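Local coordinates for protein leucine--tRNA ligase (Agrobacterium radiobacter, PDB 5AH5) that probably catalyses the ATP-dependent attachment of leucine to its cognate tRNA, as a class I aminoacyl-tRNA synthetase, at residues T212-I217 and G525-A530; R219-R224 and Y410-W415; Y536-T541 and D553-E558. One frame throughout, in Å; residues are numbered along the deposited sequence.

How the interactions relate
Interactions 1 and 2 draw on the same helix, 212-222, which runs beside the bound tRNA: its first turns pack on the loop after strand 520-524, and its last turn meets the chain leaving strand 404-410. Interaction 3 is the buried one, inside the crossover that continues from that loop through helix 533-546, whereas the other two are only partly buried. Chemistry changes with place. Interaction 1 is purely apolar between protein parts, interaction 2 combines backbone bonds with an arginine shared by a tryptophan and the RNA backbone, and interaction 3 sets a salt bridge beside proline packing. Interactions 2 and 3 also touch directly, Trp415 lying on Tyr536, Phe539 and Ile540.

Interaction 1 (T212-I217 and G525-A530); sequences TSVRNI and GGIEHA. With LSS (5'-O-(L-leucylsulfamoyl)adenosine), chain I; nucleotides of chain D.
With CG1 of Ile527 trans to its backbone N (chi1 -167°) and CD1 continuing outward, this side chain stretches to helix 212-217. There Val214 holds CG2 trans to its carbonyl carbon, and the two side chains run alongside each other, antiparallel, CD1 of Ile527 resting 3.8 Å from CG2 of Val214. The same methyl also comes near Ser213 OG. One helical turn on, Ile217 CG2 lies 4.0 Å from Ala530 CB; alanine's short side chain suits a backbone that passes so close to the helix.

The polar groups serve other partners. Asn216 OD1 accepts a bond of 2.7 Å from O2' of nucleotide C3 of chain D. On the loop, Glu528 OE2 receives O2 of the leucyl-adenylate analogue LSS at 2.6 Å, and His529 NE2 donates to LSS O1 at 2.8 Å, in the ring plane, while LSS C10 sits over a face of that ring. Gly526 N binds LSS O3, and Gly525, bare of side chain, lets that oxygen approach its CA to 3.2 Å.

No hydrogen bond crosses between the segments, which implies that their side chains are matched by apolar contacts, while a polar tie between helix and loop, Gln218 to Ala530 O, lies just beyond residues 212-217.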
# COMPACT_ATOMS: atom_id res chain seq x y z
N THR B 212 3.91 11.09 2.00
CA THR B 212 5.26 11.53 1.76
C THR B 212 6.20 10.56 2.50
O THR B 212 7.32 10.36 2.08
CB THR B 212 5.52 12.98 2.24
OG1 THR B 212 5.40 13.01 3.65
CG2 THR B 212 4.53 13.97 1.66
N SER B 213 5.74 9.98 3.58
CA SER B 213 6.50 8.98 4.28
C SER B 213 6.84 7.73 3.42
O SER B 213 7.99 7.30 3.38
CB SER B 213 5.71 8.54 5.51
OG SER B 213 4.39 8.11 5.13
N VAL B 214 5.84 7.16 2.75
CA VAL B 214 6.02 5.99 1.85
C VAL B 214 6.95 6.39 0.70
O VAL B 214 7.94 5.69 0.37
CB VAL B 214 4.68 5.47 1.36
CG1 VAL B 214 4.85 4.42 0.28
CG2 VAL B 214 3.90 4.87 2.51
N ARG B 215 6.73 7.56 0.16
CA ARG B 215 7.59 8.07 -0.92
C ARG B 215 9.08 8.21 -0.56
O ARG B 215 9.96 7.80 -1.35
CB ARG B 215 7.06 9.38 -1.47
CG ARG B 215 5.78 9.17 -2.26
CD ARG B 215 5.40 10.41 -3.00
NE ARG B 215 4.70 11.31 -2.11
CZ ARG B 215 4.47 12.60 -2.36
NH1 ARG B 215 4.90 13.17 -3.50
NH2 ARG B 215 3.78 13.31 -1.47
N ASN B 216 9.33 8.79 0.61
CA ASN B 216 10.66 8.97 1.12
C ASN B 216 11.28 7.60 1.47
O ASN B 216 12.42 7.41 1.27
CB ASN B 216 10.65 9.86 2.39
CG ASN B 216 12.06 10.05 2.98
OD1 ASN B 216 12.90 10.69 2.37
ND2 ASN B 216 12.33 9.43 4.09
N ILE B 217 10.52 6.68 2.02
CA ILE B 217 11.05 5.32 2.27
C ILE B 217 11.53 4.66 0.95
O ILE B 217 12.64 4.05 0.89
CB ILE B 217 10.05 4.47 3.04
CG1 ILE B 217 9.92 5.00 4.48
CG2 ILE B 217 10.49 3.02 3.15
CD1 ILE B 217 8.70 4.46 5.21
N GLY B 525 -3.73 -0.24 2.10
CA GLY B 525 -3.00 -1.29 2.79
C GLY B 525 -1.81 -0.80 3.60
O GLY B 525 -1.48 0.37 3.59
N GLY B 526 -1.16 -1.73 4.27
CA GLY B 526 -0.17 -1.41 5.28
C GLY B 526 1.13 -0.89 4.72
O GLY B 526 1.56 -1.23 3.62
N ILE B 527 1.76 -0.04 5.52
CA ILE B 527 3.00 0.60 5.20
C ILE B 527 4.14 -0.38 5.25
O ILE B 527 5.20 -0.14 4.65
CB ILE B 527 3.29 1.79 6.20
CG1 ILE B 527 4.42 2.66 5.66
CG2 ILE B 527 3.64 1.30 7.61
CD1 ILE B 527 4.38 4.09 6.16
N GLU B 528 3.97 -1.49 5.96
CA GLU B 528 4.98 -2.57 5.83
C GLU B 528 5.39 -2.98 4.38
O GLU B 528 6.52 -3.43 4.16
CB GLU B 528 4.61 -3.81 6.66
CG GLU B 528 3.48 -4.62 6.08
CD GLU B 528 2.11 -4.08 6.42
OE1 GLU B 528 2.03 -2.92 6.98
OE2 GLU B 528 1.12 -4.84 6.15
N HIS B 529 4.53 -2.74 3.39
CA HIS B 529 4.85 -3.04 1.98
C HIS B 529 5.58 -1.98 1.20
O HIS B 529 5.81 -2.11 -0.00
CB HIS B 529 3.61 -3.52 1.24
CG HIS B 529 3.24 -4.92 1.59
ND1 HIS B 529 4.05 -6.00 1.26
CD2 HIS B 529 2.22 -5.41 2.32
CE1 HIS B 529 3.50 -7.10 1.74
NE2 HIS B 529 2.40 -6.77 2.41
N ALA B 530 6.01 -0.92 1.89
CA ALA B 530 6.64 0.21 1.24
C ALA B 530 7.82 -0.15 0.36
O ALA B 530 8.00 0.43 -0.73
CB ALA B 530 7.06 1.24 2.29
C1 LSS I . -0.38 -9.20 2.66
N1 LSS I . -3.82 -4.11 11.50
O1 LSS I . 0.27 -8.39 3.29
S1 LSS I . -1.66 -9.88 4.65
C2 LSS I . -4.06 -3.45 10.37
N2 LSS I . -1.31 -9.96 3.20
O2 LSS I . -1.47 -4.36 6.26
N3 LSS I . -3.91 -4.00 9.14
O3 LSS I . -2.89 -4.28 3.89
C4 LSS I . -3.51 -5.29 9.07
N4 LSS I . -0.70 -10.62 0.63
O4 LSS I . -4.22 -6.56 5.87
C5 LSS I . -3.17 -6.01 10.21
O5 LSS I . -2.25 -8.42 4.92
C6 LSS I . -3.31 -5.39 11.44
N6 LSS I . -3.03 -6.11 12.56
C7 LSS I . -0.07 -8.11 -1.10
N7 LSS I . -2.75 -7.24 9.81
C8 LSS I . -2.78 -7.28 8.45
C9 LSS I . -0.43 -8.14 0.38
N9 LSS I . -3.28 -6.09 8.01
CA LSS I . -0.08 -9.40 1.20
C10 LSS I . 1.46 -8.05 -1.24
C11 LSS I . -0.83 -6.91 -1.77
O1A LSS I . -0.62 -10.03 5.67
C21 LSS I . -3.45 -5.66 6.64
C22 LSS I . -2.15 -5.54 5.92
C23 LSS I . -2.57 -5.58 4.45
C24 LSS I . -3.77 -6.50 4.53
C25 LSS I . -3.41 -7.96 4.24
O2A LSS I . -2.78 -10.74 4.99
P C D 4 14.69 15.66 4.50
OP1 C D 4 14.37 16.78 3.58
OP2 C D 4 15.37 15.89 5.80
O5' C D 4 13.36 14.91 4.96
C5' C D 4 12.49 14.31 3.99
C4' C D 4 11.63 13.24 4.62
O4' C D 4 12.42 12.28 5.37
C3' C D 4 10.64 13.73 5.65
O3' C D 4 9.55 14.37 5.03
C2' C D 4 10.25 12.41 6.31
O2' C D 4 9.32 11.66 5.56
C1' C D 4 11.62 11.76 6.43
N1 C D 4 12.29 12.02 7.72
C2 C D 4 11.75 11.44 8.86
O2 C D 4 10.72 10.75 8.76
N3 C D 4 12.36 11.64 10.06
C4 C D 4 13.46 12.39 10.13
N4 C D 4 14.03 12.55 11.33
C5 C D 4 14.03 13.01 8.98
C6 C D 4 13.42 12.79 7.80
P C D 3 20.52 15.33 5.15
OP1 C D 3 20.54 16.40 4.12
OP2 C D 3 20.61 15.68 6.60
O5' C D 3 19.21 14.46 4.94
C5' C D 3 18.74 14.19 3.60
C4' C D 3 17.63 13.17 3.63
O4' C D 3 18.01 12.00 4.42
C3' C D 3 16.32 13.57 4.30
O3' C D 3 15.52 14.55 3.64
C2' C D 3 15.66 12.21 4.40
O2' C D 3 15.27 11.71 3.14
C1' C D 3 16.83 11.37 4.92
N1 C D 3 16.90 11.30 6.40
C2 C D 3 15.96 10.50 7.06
O2 C D 3 15.12 9.88 6.39
N3 C D 3 16.00 10.42 8.42
C4 C D 3 16.91 11.12 9.10
C5 C D 3 17.86 11.95 8.45
C6 C D 3 17.82 12.02 7.11

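Interaction 2 (R219-R224 and Y410-W415); sequences RNWIGR and YRLQNW. With nucleotides of chain D.
Arg411 meets Trp221 in a cation-pi contact: its CZ lies 3.9 Å from the centroid of the indole's six-membered ring, over the face, with the two planes turned 48° apart. NH1 stands above the middle of the indole. The arginine gets there with CG trans to the backbone N (chi1 179°) and its chain fully extended to NE. The indole N-H, NE1, is bonded to Glu167 OE2.

The hydrogen bonds fall into two sets, those of the guanidinium and those between main chains. NH1 of Arg411 uses an in-plane lone pair of Trp221 O at 3.0 Å. Toward the tRNA, Arg411 NE reaches O3' of C80 of chain D at 2.9 Å, and Arg411 NH2 reaches OP1 of A81 of chain D at 3.0 Å. Arginine suits the place because its planar array of N-H groups serves protein and backbone phosphate together. Between main chains, Leu412 N donates to Ile222 O at 3.1 Å and Arg411 N to Gly223 O at 3.1 Å. Gly223, the first residue past the helix, has positive phi (64°), and a CB there would run into that of Arg411.

Apolar packing completes the contact. Leu412 CD1 lies 4.0 Å from Trp221 CD1, the side chains crossing at about a right angle. Arg224 and Tyr410 run side by side, Arg224 CD 3.6 Å from Tyr410 CE2, and their polar ends converge on Asp198.

Arg224 and Tyr410 form an antiparallel, non-hydrogen-bonded pair where strands 224-234 and 404-410 begin and end. Such a paired two-strand connection is characteristic of the linker that joins the editing domain of leucyl-tRNA synthetases to the catalytic core.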
# COMPACT_ATOMS: atom_id res chain seq x y z
N ARG B 219 12.50 6.36 -1.79
CA ARG B 219 13.66 7.16 -2.23
C ARG B 219 14.96 6.62 -1.62
O ARG B 219 15.96 6.46 -2.30
CB ARG B 219 13.40 8.64 -1.82
CG ARG B 219 14.47 9.68 -2.14
CD ARG B 219 13.92 11.13 -2.12
NE ARG B 219 13.04 11.45 -3.28
CZ ARG B 219 11.70 11.62 -3.27
NH1 ARG B 219 10.97 11.55 -2.14
NH2 ARG B 219 11.07 11.90 -4.42
N ASN B 220 14.92 6.32 -0.33
CA ASN B 220 16.05 5.77 0.38
C ASN B 220 16.34 4.32 -0.00
O ASN B 220 17.49 3.90 0.10
CB ASN B 220 15.80 5.75 1.88
CG ASN B 220 15.71 7.15 2.51
OD1 ASN B 220 16.12 8.15 1.94
ND2 ASN B 220 15.15 7.19 3.71
N TRP B 221 15.32 3.53 -0.34
CA TRP B 221 15.54 2.15 -0.79
C TRP B 221 16.27 2.11 -2.13
O TRP B 221 17.24 1.37 -2.30
CB TRP B 221 14.25 1.37 -0.88
CG TRP B 221 14.48 -0.06 -1.12
CD1 TRP B 221 14.40 -0.72 -2.31
CD2 TRP B 221 14.87 -1.02 -0.14
NE1 TRP B 221 14.72 -2.05 -2.12
CE2 TRP B 221 14.99 -2.26 -0.79
CE3 TRP B 221 15.10 -0.97 1.25
CZ2 TRP B 221 15.37 -3.42 -0.12
CZ3 TRP B 221 15.46 -2.10 1.92
CH2 TRP B 221 15.60 -3.33 1.24
N ILE B 222 15.81 2.91 -3.08
CA ILE B 222 16.43 2.95 -4.40
C ILE B 222 17.85 3.49 -4.31
O ILE B 222 18.79 2.88 -4.83
CB ILE B 222 15.58 3.76 -5.37
CG1 ILE B 222 14.22 3.06 -5.59
CG2 ILE B 222 16.34 4.01 -6.67
CD1 ILE B 222 13.16 4.00 -6.13
N GLY B 223 17.97 4.64 -3.63
CA GLY B 223 19.22 5.17 -3.11
C GLY B 223 20.18 5.53 -4.22
O GLY B 223 21.28 4.96 -4.30
N ARG B 224 19.76 6.41 -5.10
CA ARG B 224 20.66 6.96 -6.14
C ARG B 224 21.75 7.92 -5.56
O ARG B 224 21.45 8.86 -4.79
CB ARG B 224 19.85 7.66 -7.22
CG ARG B 224 20.69 8.15 -8.38
CD ARG B 224 19.84 8.63 -9.54
NE ARG B 224 19.12 9.84 -9.21
CZ ARG B 224 18.01 10.28 -9.81
NH1 ARG B 224 17.41 9.62 -10.81
NH2 ARG B 224 17.46 11.41 -9.38
N TYR B 410 23.43 3.09 -7.59
CA TYR B 410 22.14 2.82 -6.96
C TYR B 410 22.29 1.76 -5.90
O TYR B 410 22.93 0.75 -6.13
CB TYR B 410 21.13 2.35 -8.00
CG TYR B 410 20.90 3.32 -9.14
CD1 TYR B 410 21.77 3.37 -10.23
CD2 TYR B 410 19.84 4.21 -9.12
CE1 TYR B 410 21.59 4.28 -11.25
CE2 TYR B 410 19.62 5.09 -10.14
CZ TYR B 410 20.50 5.14 -11.20
OH TYR B 410 20.29 6.03 -12.19
N ARG B 411 21.69 1.96 -4.74
CA ARG B 411 21.62 0.92 -3.69
C ARG B 411 20.76 -0.31 -4.09
O ARG B 411 21.01 -1.42 -3.63
CB ARG B 411 21.04 1.56 -2.45
CG ARG B 411 20.87 0.68 -1.24
CD ARG B 411 19.97 1.34 -0.20
NE ARG B 411 19.63 0.35 0.81
CZ ARG B 411 18.80 -0.68 0.65
NH1 ARG B 411 18.12 -0.87 -0.48
NH2 ARG B 411 18.64 -1.53 1.65
N LEU B 412 19.69 -0.04 -4.83
CA LEU B 412 18.75 -1.03 -5.35
C LEU B 412 19.48 -2.22 -6.01
O LEU B 412 20.31 -2.04 -6.93
CB LEU B 412 17.88 -0.33 -6.40
CG LEU B 412 16.74 -1.09 -7.04
CD1 LEU B 412 15.74 -1.47 -5.98
CD2 LEU B 412 16.08 -0.32 -8.16
N GLN B 413 19.18 -3.42 -5.56
CA GLN B 413 19.73 -4.62 -6.22
C GLN B 413 18.70 -5.20 -7.21
O GLN B 413 17.47 -5.11 -7.00
CB GLN B 413 20.05 -5.65 -5.18
CG GLN B 413 21.01 -5.13 -4.14
CD GLN B 413 21.32 -6.17 -3.10
OE1 GLN B 413 21.17 -7.36 -3.37
NE2 GLN B 413 21.72 -5.73 -1.91
N ASN B 414 19.16 -5.82 -8.27
CA ASN B 414 18.23 -6.54 -9.12
C ASN B 414 17.51 -7.62 -8.33
O ASN B 414 18.02 -8.14 -7.33
CB ASN B 414 18.86 -7.00 -10.42
CG ASN B 414 18.85 -5.90 -11.49
OD1 ASN B 414 18.17 -4.89 -11.37
ND2 ASN B 414 19.55 -6.13 -12.56
N TRP B 415 16.28 -7.86 -8.74
CA TRP B 415 15.29 -8.61 -7.98
C TRP B 415 15.40 -10.14 -8.25
O TRP B 415 14.97 -10.58 -9.33
CB TRP B 415 13.96 -8.10 -8.47
CG TRP B 415 12.73 -8.67 -7.82
CD1 TRP B 415 12.67 -9.38 -6.69
CD2 TRP B 415 11.41 -8.52 -8.30
NE1 TRP B 415 11.35 -9.73 -6.43
CE2 TRP B 415 10.57 -9.20 -7.42
CE3 TRP B 415 10.86 -7.88 -9.40
CZ2 TRP B 415 9.21 -9.23 -7.57
CZ3 TRP B 415 9.49 -7.92 -9.58
CH2 TRP B 415 8.67 -8.60 -8.65
P C D 80 15.42 0.50 5.97
OP1 C D 80 15.14 -0.65 5.04
OP2 C D 80 15.73 0.26 7.39
O5' C D 80 16.68 1.26 5.39
C5' C D 80 16.91 1.36 4.01
C4' C D 80 18.11 2.24 3.77
O4' C D 80 17.90 3.56 4.34
C3' C D 80 19.41 1.79 4.41
O3' C D 80 19.97 0.71 3.67
C2' C D 80 20.21 3.07 4.32
O2' C D 80 20.61 3.36 3.01
C1' C D 80 19.16 4.09 4.77
N1 C D 80 19.15 4.29 6.25
C2 C D 80 20.18 5.02 6.83
O2 C D 80 21.05 5.52 6.10
N3 C D 80 20.21 5.17 8.17
C4 C D 80 19.30 4.56 8.93
N4 C D 80 19.37 4.73 10.25
C5 C D 80 18.27 3.75 8.37
C6 C D 80 18.22 3.66 7.04
P A D 81 20.74 -0.51 4.40
OP1 A D 81 21.10 -1.45 3.32
OP2 A D 81 19.96 -0.99 5.55
O5' A D 81 22.07 0.18 4.93
C5' A D 81 22.92 0.79 3.95
C4' A D 81 24.05 1.58 4.57
O4' A D 81 23.55 2.80 5.16
C3' A D 81 24.83 0.92 5.71
O3' A D 81 25.68 -0.09 5.16
C2' A D 81 25.53 2.14 6.29
O2' A D 81 26.66 2.54 5.52
C1' A D 81 24.39 3.17 6.24
N9 A D 81 23.61 3.10 7.47
C8 A D 81 22.51 2.33 7.75
N7 A D 81 22.09 2.45 8.99
C5 A D 81 22.99 3.34 9.56
C6 A D 81 23.09 3.88 10.85
N6 A D 81 22.25 3.59 11.85
N1 A D 81 24.12 4.73 11.10
C2 A D 81 24.96 5.03 10.10
N3 A D 81 24.97 4.58 8.84
C4 A D 81 23.94 3.73 8.64
P G D 79 12.02 1.31 10.45
OP1 G D 79 11.56 -0.02 9.96
OP2 G D 79 13.01 1.40 11.56
O5' G D 79 12.68 2.11 9.24
C5' G D 79 11.99 2.04 8.00
C4' G D 79 12.62 2.97 7.04
O4' G D 79 12.66 4.32 7.61
C3' G D 79 14.08 2.68 6.73
O3' G D 79 14.22 1.59 5.83
C2' G D 79 14.48 4.01 6.12
O2' G D 79 13.95 4.21 4.85
C1' G D 79 13.79 4.99 7.08
N9 G D 79 14.65 5.40 8.18
C8 G D 79 14.54 5.10 9.52
N7 G D 79 15.48 5.65 10.25
C5 G D 79 16.26 6.35 9.33
C6 G D 79 17.40 7.16 9.52
O6 G D 79 17.98 7.45 10.58
N1 G D 79 17.87 7.69 8.32
C2 G D 79 17.30 7.46 7.09
N2 G D 79 17.90 8.05 6.03
N3 G D 79 16.22 6.72 6.90
C4 G D 79 15.76 6.20 8.05

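Interaction 3 (Y536-T541 and D553-E558); sequences YSRFIT and DEPFVE
Helix 533-546 and the start of strand 556-560 belong to a beta-alpha-beta crossover of the parallel sheet in the class I catalytic core, and here the helix lies against the chain entering the second strand. Arg538 grips Glu554 side-on: NE donates to OE1 of Glu554 at 3.0 Å, and NH2 of Arg538 to OE2 of Glu554 at 2.8 Å. Each oxygen offers its syn lone pair, and the guanidinium and carboxylate are nearly coplanar, 14° apart. Glu554 starts away from the helix, but a bend at chi2 (-76°) folds its carboxylate back to the arginine.

Pro555 turns its ring toward the helix, its CB 3.6 Å from Thr541 OG1. Thr541 OG1 is turned into its own helix and donates to Ser537 O at 2.8 Å. The same carbonyl takes Thr541 N from the other face of its plane, so threonine can present its polar group to a proline without leaving it unsatisfied. Thr541 CG2 meanwhile sits 3.8 Å from Glu554 N. Ser537 OG, bonded to His533 O, lies at the edge of the Phe556 ring, 3.5 Å from CE2; Pro555 CB covers a face of that ring.

Lys542 adds a second cation at Glu554 OE2, and Arg538 NH1 goes on to Gln218 OE1 and Leu200 O. Two straight, in-plane bonds should fix the rotation of both charged groups, and mutual neutralisation probably lowers the cost of burying the arginine.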
# COMPACT_ATOMS: atom_id res chain seq x y z
N TYR B 536 7.70 -3.31 -6.05
CA TYR B 536 7.59 -4.25 -7.19
C TYR B 536 6.42 -3.95 -8.16
O TYR B 536 6.58 -4.00 -9.36
CB TYR B 536 7.44 -5.66 -6.65
CG TYR B 536 8.60 -6.22 -5.84
CD1 TYR B 536 9.91 -6.11 -6.28
CD2 TYR B 536 8.37 -6.85 -4.66
CE1 TYR B 536 10.98 -6.62 -5.51
CE2 TYR B 536 9.40 -7.42 -3.92
CZ TYR B 536 10.69 -7.30 -4.34
OH TYR B 536 11.64 -7.85 -3.54
N SER B 537 5.23 -3.70 -7.60
CA SER B 537 4.01 -3.30 -8.34
C SER B 537 4.23 -2.04 -9.20
O SER B 537 3.76 -1.98 -10.36
CB SER B 537 2.85 -3.07 -7.35
OG SER B 537 3.13 -1.99 -6.46
N ARG B 538 4.93 -1.03 -8.66
CA ARG B 538 5.22 0.12 -9.49
C ARG B 538 6.17 -0.29 -10.61
O ARG B 538 6.00 0.11 -11.76
CB ARG B 538 5.78 1.29 -8.69
CG ARG B 538 4.81 1.84 -7.64
CD ARG B 538 5.51 2.94 -6.83
NE ARG B 538 5.90 4.00 -7.77
CZ ARG B 538 7.11 4.55 -7.92
NH1 ARG B 538 8.12 4.29 -7.09
NH2 ARG B 538 7.28 5.44 -8.89
N PHE B 539 7.16 -1.12 -10.29
CA PHE B 539 8.12 -1.55 -11.31
C PHE B 539 7.44 -2.36 -12.44
O PHE B 539 7.64 -2.10 -13.63
CB PHE B 539 9.25 -2.37 -10.65
CG PHE B 539 10.07 -3.18 -11.62
CD1 PHE B 539 10.66 -2.58 -12.71
CD2 PHE B 539 10.25 -4.54 -11.42
CE1 PHE B 539 11.44 -3.31 -13.60
CE2 PHE B 539 11.00 -5.29 -12.32
CZ PHE B 539 11.61 -4.67 -13.41
N ILE B 540 6.57 -3.27 -12.07
CA ILE B 540 6.00 -4.19 -13.08
C ILE B 540 4.98 -3.43 -13.91
O ILE B 540 4.79 -3.76 -15.09
CB ILE B 540 5.48 -5.51 -12.43
CG1 ILE B 540 6.68 -6.38 -12.03
CG2 ILE B 540 4.51 -6.31 -13.28
CD1 ILE B 540 7.59 -6.77 -13.16
N THR B 541 4.38 -2.37 -13.33
CA THR B 541 3.42 -1.55 -14.09
C THR B 541 4.12 -0.81 -15.23
O THR B 541 3.67 -0.81 -16.37
CB THR B 541 2.61 -0.67 -13.14
OG1 THR B 541 1.83 -1.54 -12.29
CG2 THR B 541 1.64 0.28 -13.94
N ASP B 553 1.18 4.30 -16.27
CA ASP B 553 2.55 4.12 -15.83
C ASP B 553 2.66 3.95 -14.33
O ASP B 553 3.76 3.72 -13.82
CB ASP B 553 3.37 5.36 -16.25
CG ASP B 553 4.85 5.07 -16.42
OD1 ASP B 553 5.17 4.15 -17.21
OD2 ASP B 553 5.69 5.74 -15.81
N GLU B 554 1.54 4.08 -13.62
CA GLU B 554 1.54 3.99 -12.16
C GLU B 554 0.31 3.27 -11.77
O GLU B 554 -0.73 3.60 -12.29
CB GLU B 554 1.55 5.36 -11.46
CG GLU B 554 2.92 6.01 -11.49
CD GLU B 554 3.92 5.42 -10.49
OE1 GLU B 554 3.55 4.75 -9.48
OE2 GLU B 554 5.11 5.67 -10.69
N PRO B 555 0.42 2.27 -10.87
CA PRO B 555 -0.73 1.42 -10.58
C PRO B 555 -1.79 2.04 -9.74
O PRO B 555 -2.94 1.63 -9.85
CB PRO B 555 -0.10 0.26 -9.78
CG PRO B 555 1.15 0.84 -9.21
CD PRO B 555 1.64 1.71 -10.29
N PHE B 556 -1.39 2.90 -8.78
CA PHE B 556 -2.30 3.32 -7.72
C PHE B 556 -2.26 4.88 -7.57
O PHE B 556 -1.20 5.46 -7.36
CB PHE B 556 -1.95 2.64 -6.39
CG PHE B 556 -1.65 1.14 -6.49
CD1 PHE B 556 -2.63 0.25 -6.85
CD2 PHE B 556 -0.39 0.63 -6.11
CE1 PHE B 556 -2.35 -1.13 -6.93
CE2 PHE B 556 -0.12 -0.74 -6.15
CZ PHE B 556 -1.10 -1.61 -6.62
N VAL B 557 -3.38 5.53 -7.76
CA VAL B 557 -3.41 7.00 -7.72
C VAL B 557 -3.23 7.50 -6.29
O VAL B 557 -2.28 8.18 -5.99
CB VAL B 557 -4.69 7.58 -8.37
CG1 VAL B 557 -4.77 9.12 -8.18
CG2 VAL B 557 -4.69 7.28 -9.85
N GLU B 558 -4.15 7.10 -5.43
CA GLU B 558 -4.17 7.43 -4.02
C GLU B 558 -3.90 6.13 -3.19
O GLU B 558 -4.54 5.14 -3.42
CB GLU B 558 -5.55 7.99 -3.72
CG GLU B 558 -5.67 8.81 -2.46
CD GLU B 558 -5.34 10.29 -2.62
OE1 GLU B 558 -5.84 10.88 -3.61
OE2 GLU B 558 -4.62 10.84 -1.72